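PDB 5GHG: aminotransferase class-III from Ochrobactrum anthropi, which probably catalyses transfer of an amino group between amines and keto compounds, using a pyridoxal phosphate cofactor that is held here in its aminated form. Local coordinates for residues E373-G378 with G420-F425; V383-D388 with G399-K404. The protein carries 1 engineered substitution. All coordinates share one frame; numbering follows the deposited sequence.

Contact 1. Residues E373-G378 with G420-F425; sequences EVRGVG and GDTLAF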
loop_
_atom_site.group_PDB
_atom_site.type_symbol
_atom_site.label_atom_id
_atom_site.label_comp_id
_atom_site.label_asym_id
_atom_site.label_seq_id
_atom_site.Cartn_x
_atom_site.Cartn_y
_atom_site.Cartn_z
ATOM N N GLU B 373 -27.232 -17.661 13.518
ATOM C CA GLU B 373 -27.780 -16.363 13.106
ATOM C C GLU B 373 -27.570 -16.161 11.627
ATOM O O GLU B 373 -26.509 -16.495 11.083
ATOM C CB GLU B 373 -27.080 -15.206 13.857
ATOM C CG GLU B 373 -27.578 -13.824 13.426
ATOM C CD GLU B 373 -26.911 -12.676 14.181
ATOM O OE1 GLU B 373 -25.664 -12.669 14.300
ATOM O OE2 GLU B 373 -27.624 -11.787 14.668
ATOM N N VAL B 374 -28.569 -15.577 10.975
ATOM C CA VAL B 374 -28.409 -14.996 9.649
ATOM C C VAL B 374 -28.500 -13.485 9.817
ATOM O O VAL B 374 -29.446 -12.989 10.422
ATOM C CB VAL B 374 -29.480 -15.523 8.671
ATOM C CG1 VAL B 374 -29.327 -14.871 7.304
ATOM C CG2 VAL B 374 -29.409 -17.048 8.591
ATOM N N ARG B 375 -27.508 -12.761 9.301
ATOM C CA ARG B 375 -27.494 -11.305 9.359
ATOM C C ARG B 375 -27.028 -10.744 8.014
ATOM O O ARG B 375 -26.327 -11.414 7.258
ATOM C CB ARG B 375 -26.586 -10.813 10.494
ATOM C CG ARG B 375 -25.190 -11.418 10.488
ATOM C CD ARG B 375 -24.382 -10.968 11.709
ATOM N NE ARG B 375 -23.003 -11.498 11.656
ATOM C CZ ARG B 375 -22.590 -12.599 12.268
ATOM N NH1 ARG B 375 -23.445 -13.335 12.978
ATOM N NH2 ARG B 375 -21.342 -12.998 12.141
ATOM N N GLY B 376 -27.426 -9.514 7.710
ATOM C CA GLY B 376 -27.047 -8.915 6.452
ATOM C C GLY B 376 -27.993 -7.802 6.035
ATOM O O GLY B 376 -29.112 -7.675 6.527
ATOM N N VAL B 377 -27.511 -6.976 5.108
ATOM C CA VAL B 377 -28.303 -5.935 4.466
ATOM C C VAL B 377 -27.845 -5.831 3.020
ATOM O O VAL B 377 -26.689 -6.108 2.706
ATOM C CB VAL B 377 -28.180 -4.561 5.173
ATOM C CG1 VAL B 377 -26.757 -4.080 5.175
ATOM C CG2 VAL B 377 -29.072 -3.531 4.501
ATOM N N GLY B 378 -28.753 -5.435 2.134
ATOM C CA GLY B 378 -28.373 -5.281 0.747
ATOM C C GLY B 378 -27.782 -6.581 0.226
ATOM O O GLY B 378 -28.354 -7.665 0.405
ATOM N N GLY B 420 -14.064 -17.033 11.188
ATOM C CA GLY B 420 -14.399 -17.893 12.298
ATOM C C GLY B 420 -15.474 -18.883 11.841
ATOM O O GLY B 420 -15.308 -19.584 10.843
ATOM N N ASP B 421 -16.586 -18.948 12.565
ATOM C CA ASP B 421 -17.678 -19.837 12.195
ATOM C C ASP B 421 -18.771 -19.137 11.395
ATOM O O ASP B 421 -19.852 -19.689 11.223
ATOM C CB ASP B 421 -18.263 -20.514 13.447
ATOM C CG ASP B 421 -17.328 -21.565 14.028
ATOM O OD1 ASP B 421 -16.486 -22.078 13.253
ATOM O OD2 ASP B 421 -17.417 -21.880 15.227
ATOM N N THR B 422 -18.502 -17.943 10.876
ATOM C CA THR B 422 -19.429 -17.243 10.006
ATOM C C THR B 422 -19.010 -17.427 8.555
ATOM O O THR B 422 -17.859 -17.162 8.200
ATOM C CB THR B 422 -19.492 -15.742 10.353
ATOM O OG1 THR B 422 -19.945 -15.580 11.704
ATOM C CG2 THR B 422 -20.460 -15.006 9.414
ATOM N N LEU B 423 -19.933 -17.888 7.729
ATOM C CA LEU B 423 -19.759 -17.884 6.274
ATOM C C LEU B 423 -20.327 -16.589 5.703
ATOM O O LEU B 423 -21.471 -16.235 5.985
ATOM C CB LEU B 423 -20.486 -19.066 5.634
ATOM C CG LEU B 423 -20.068 -20.458 6.094
ATOM C CD1 LEU B 423 -20.862 -21.504 5.327
ATOM C CD2 LEU B 423 -18.582 -20.644 5.909
ATOM N N ALA B 424 -19.530 -15.892 4.893
ATOM C CA ALA B 424 -19.971 -14.615 4.333
ATOM C C ALA B 424 -20.382 -14.776 2.879
ATOM O O ALA B 424 -19.884 -15.640 2.155
ATOM C CB ALA B 424 -18.877 -13.554 4.439
ATOM N N PHE B 425 -21.311 -13.930 2.457
ATOM C CA PHE B 425 -21.759 -13.868 1.078
ATOM C C PHE B 425 -21.757 -12.399 0.662
ATOM O O PHE B 425 -22.342 -11.554 1.343
ATOM C CB PHE B 425 -23.121 -14.518 0.927
ATOM C CG PHE B 425 -23.098 -15.965 1.288
ATOM C CD1 PHE B 425 -22.852 -16.926 0.327
ATOM C CD2 PHE B 425 -23.215 -16.356 2.617
ATOM C CE1 PHE B 425 -22.778 -18.259 0.664
ATOM C CE2 PHE B 425 -23.132 -17.684 2.962
ATOM C CZ PHE B 425 -22.913 -18.645 1.991
#

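Contact 2. Residues V383-D388 with G399-K404; sequences VELVTD and GALGAK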
loop_
_atom_site.group_PDB
_atom_site.type_symbol
_atom_site.label_atom_id
_atom_site.label_comp_id
_atom_site.label_asym_id
_atom_site.label_seq_id
_atom_site.Cartn_x
_atom_site.Cartn_y
_atom_site.Cartn_z
ATOM N N VAL B 383 -23.683 -15.893 7.697
ATOM C CA VAL B 383 -24.419 -17.009 8.288
ATOM C C VAL B 383 -23.518 -17.619 9.340
ATOM O O VAL B 383 -22.507 -18.252 9.009
ATOM C CB VAL B 383 -24.847 -18.048 7.223
ATOM C CG1 VAL B 383 -25.574 -19.211 7.865
ATOM C CG2 VAL B 383 -25.735 -17.404 6.167
ATOM N N GLU B 384 -23.843 -17.402 10.612
ATOM C CA GLU B 384 -22.996 -17.886 11.697
ATOM C C GLU B 384 -23.460 -19.260 12.144
ATOM O O GLU B 384 -24.637 -19.454 12.471
ATOM C CB GLU B 384 -22.981 -16.919 12.885
ATOM C CG GLU B 384 -22.000 -17.350 13.965
ATOM C CD GLU B 384 -21.643 -16.251 14.956
ATOM O OE1 GLU B 384 -21.969 -15.083 14.688
ATOM O OE2 GLU B 384 -21.033 -16.567 16.008
ATOM N N LEU B 385 -22.529 -20.207 12.159
ATOM C CA LEU B 385 -22.821 -21.607 12.419
ATOM C C LEU B 385 -22.514 -21.978 13.862
ATOM O O LEU B 385 -21.529 -21.497 14.446
ATOM C CB LEU B 385 -22.012 -22.501 11.471
ATOM C CG LEU B 385 -22.188 -22.213 9.984
ATOM C CD1 LEU B 385 -21.344 -23.158 9.151
ATOM C CD2 LEU B 385 -23.664 -22.288 9.574
ATOM N N VAL B 386 -23.338 -22.859 14.418
ATOM C CA VAL B 386 -23.182 -23.375 15.780
ATOM C C VAL B 386 -23.678 -24.819 15.772
ATOM O O VAL B 386 -24.428 -25.224 14.892
ATOM C CB VAL B 386 -23.994 -22.542 16.809
ATOM C CG1 VAL B 386 -23.515 -21.100 16.846
ATOM C CG2 VAL B 386 -25.462 -22.574 16.467
ATOM N N THR B 387 -23.260 -25.597 16.770
ATOM C CA THR B 387 -23.891 -26.900 16.998
ATOM C C THR B 387 -24.829 -26.923 18.193
ATOM O O THR B 387 -25.644 -27.837 18.303
ATOM C CB THR B 387 -22.842 -28.009 17.173
ATOM O OG1 THR B 387 -21.894 -27.637 18.176
ATOM C CG2 THR B 387 -22.114 -28.252 15.863
ATOM N N ASP B 388 -24.740 -25.937 19.079
ATOM C CA ASP B 388 -25.640 -25.820 20.229
ATOM C C ASP B 388 -26.216 -24.412 20.184
ATOM O O ASP B 388 -25.527 -23.443 20.531
ATOM C CB ASP B 388 -24.887 -26.113 21.528
ATOM C CG ASP B 388 -25.795 -26.037 22.779
ATOM O OD1 ASP B 388 -26.825 -25.319 22.768
ATOM O OD2 ASP B 388 -25.443 -26.693 23.772
ATOM N N GLY B 399 -14.270 -21.765 14.889
ATOM C CA GLY B 399 -13.657 -21.675 13.582
ATOM C C GLY B 399 -13.596 -23.007 12.858
ATOM O O GLY B 399 -13.556 -23.030 11.622
ATOM N N ALA B 400 -13.602 -24.119 13.597
ATOM C CA ALA B 400 -13.550 -25.418 12.949
ATOM C C ALA B 400 -14.828 -25.683 12.138
ATOM O O ALA B 400 -14.772 -26.233 11.032
ATOM C CB ALA B 400 -13.331 -26.521 13.981
ATOM N N LEU B 401 -15.987 -25.312 12.683
ATOM C CA LEU B 401 -17.231 -25.553 11.976
ATOM C C LEU B 401 -17.305 -24.704 10.699
ATOM O O LEU B 401 -17.671 -25.211 9.628
ATOM C CB LEU B 401 -18.422 -25.284 12.895
ATOM C CG LEU B 401 -19.846 -25.535 12.437
ATOM C CD1 LEU B 401 -20.030 -26.984 11.993
ATOM C CD2 LEU B 401 -20.815 -25.195 13.583
ATOM N N GLY B 402 -16.913 -23.438 10.788
ATOM C CA GLY B 402 -16.847 -22.600 9.597
ATOM C C GLY B 402 -15.900 -23.130 8.538
ATOM O O GLY B 402 -16.231 -23.142 7.351
ATOM N N ALA B 403 -14.716 -23.571 8.945
ATOM C CA ALA B 403 -13.769 -24.138 7.989
ATOM C C ALA B 403 -14.322 -25.404 7.341
ATOM O O ALA B 403 -14.175 -25.607 6.124
ATOM C CB ALA B 403 -12.424 -24.434 8.668
ATOM N N LYS B 404 -14.952 -26.268 8.134
ATOM C CA LYS B 404 -15.546 -27.485 7.602
ATOM C C LYS B 404 -16.596 -27.182 6.546
ATOM O O LYS B 404 -16.571 -27.750 5.441
ATOM C CB LYS B 404 -16.149 -28.305 8.746
ATOM C CG LYS B 404 -16.650 -29.696 8.384
ATOM C CD LYS B 404 -17.061 -30.440 9.668
ATOM C CE LYS B 404 -17.673 -31.813 9.383
ATOM N NZ LYS B 404 -16.640 -32.760 8.917
#

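Contact 1. Residues E373-G378 with G420-F425
Arg375 and Thr422 meet across the width of a strand: residues 380-385 run between strands 371-377 and 422-425. The contact is made by these two side chains alone, and both are buried. Polar contact comes first. Arg375 NH2 donates to Thr422 OG1 over 3.0 Å, but the N-H...O angle of 127° makes this a weak, bent hydrogen bond. The hydroxyl lies at the edge of the guanidinium, near its plane. The two side chains approach from opposite directions. CG of Arg375 sits between its backbone N and carbonyl carbon (chi1 51°), and the chain is then extended to NE, which carries the group across to the threonine.

Van der Waals contact is slight. The methyl CG2 of Thr422 lies 3.5 Å from Arg375 NH2, so the methyl and the hydroxyl both border the same nitrogen.

The ionic part lies within residues 373-378. Arg375 NH1 forms a salt bridge to Glu373 OE1 at 2.7 Å. The nitrogen meets the oxygen on its anti side, 21° out of the carboxylate plane. Glu384 is a second carboxylate partner of NH1. NE and NH2 also donate hydrogen bonds to the backbone oxygens Val233 O and Gly232 O. All three guanidinium nitrogens are thus gripped, which should fix the rotation of the group and satisfy a buried charge. A buried arginine joining second-neighbour strands sits here at the 371-377 edge of the mixed sheet, where strands 371-377, 380-385 and 422-425 run antiparallel, in the C-terminal part of a class-III aminotransferase.

Contact 2. Residues V383-D388 with G399-K404
Leu401 near the start of helix 400-411 packs on Leu385, Val386 and Thr387, where strand 380-385 ends and the chain turns into a loop. Gly399 is the N-cap, right before helix 400-411. Gly399 O accepts the first-turn bond from Ala403 N at 3.0 Å.

Leu401 is the main contributor from the helix. CG anti to the backbone N (chi1 -176°) swings the side chain toward the strand, and chi2 of 57° then sets where branch CD2 goes. CD2 lies 3.6 Å from Leu385 CB, and CG of Leu401 approaches that same CB at 3.9 Å. The same methyl rests against the backbone, 3.5 Å from Val386 N. Thr387 adds CG2, 4.0 Å from Leu401 CD2, with the two side chains crossing at a slant. The side chain of Val386 points away, so that residue offers its backbone.

Gly402 follows, and its CA is 6.7 Å from that of Leu385, the closest pair of CA atoms across the two segments. Asp421 OD1 accepts a hydrogen bond from Gly402 N, and a weak one from Gly399 N. Such a carboxylate at the first turn would probably be stabilised by the helix end. Helix 433-455 also borders the contact, with Leu447 against Leu385 and Val450 against Leu401. At the end of the segment, Lys404 N donates to Ala400 O and continues the helix.

No hydrogen bond or salt bridge joins residues 383-388 to 399-404. The contact therefore rests on van der Waals packing and burial of apolar surface, with one leucine methyl spread over three consecutive residues.

The centres of contact 1 and contact 2 lie about 11 Å apart, on the same side of the chain's centre. Their segments come in the order 373-378, 383-388, 399-404, 420-425, so contact 2 falls wholly between the two halves of contact 1. Strand 380-385 sits between strands 371-377 and 422-425 in one sheet, antiparallel to both. Leu423 O and Val383 N, 2.8 Å apart, probably form one of the bonds that join the contacts. Contact 1 ties side chains across this intervening strand, whereas contact 2 packs helix 400-411 on its end. Strands 371-377, 380-385 and 422-425 and the helix are thus held as one unit, with Asp421, next to strand 422-425, also bonded to Gly402 N.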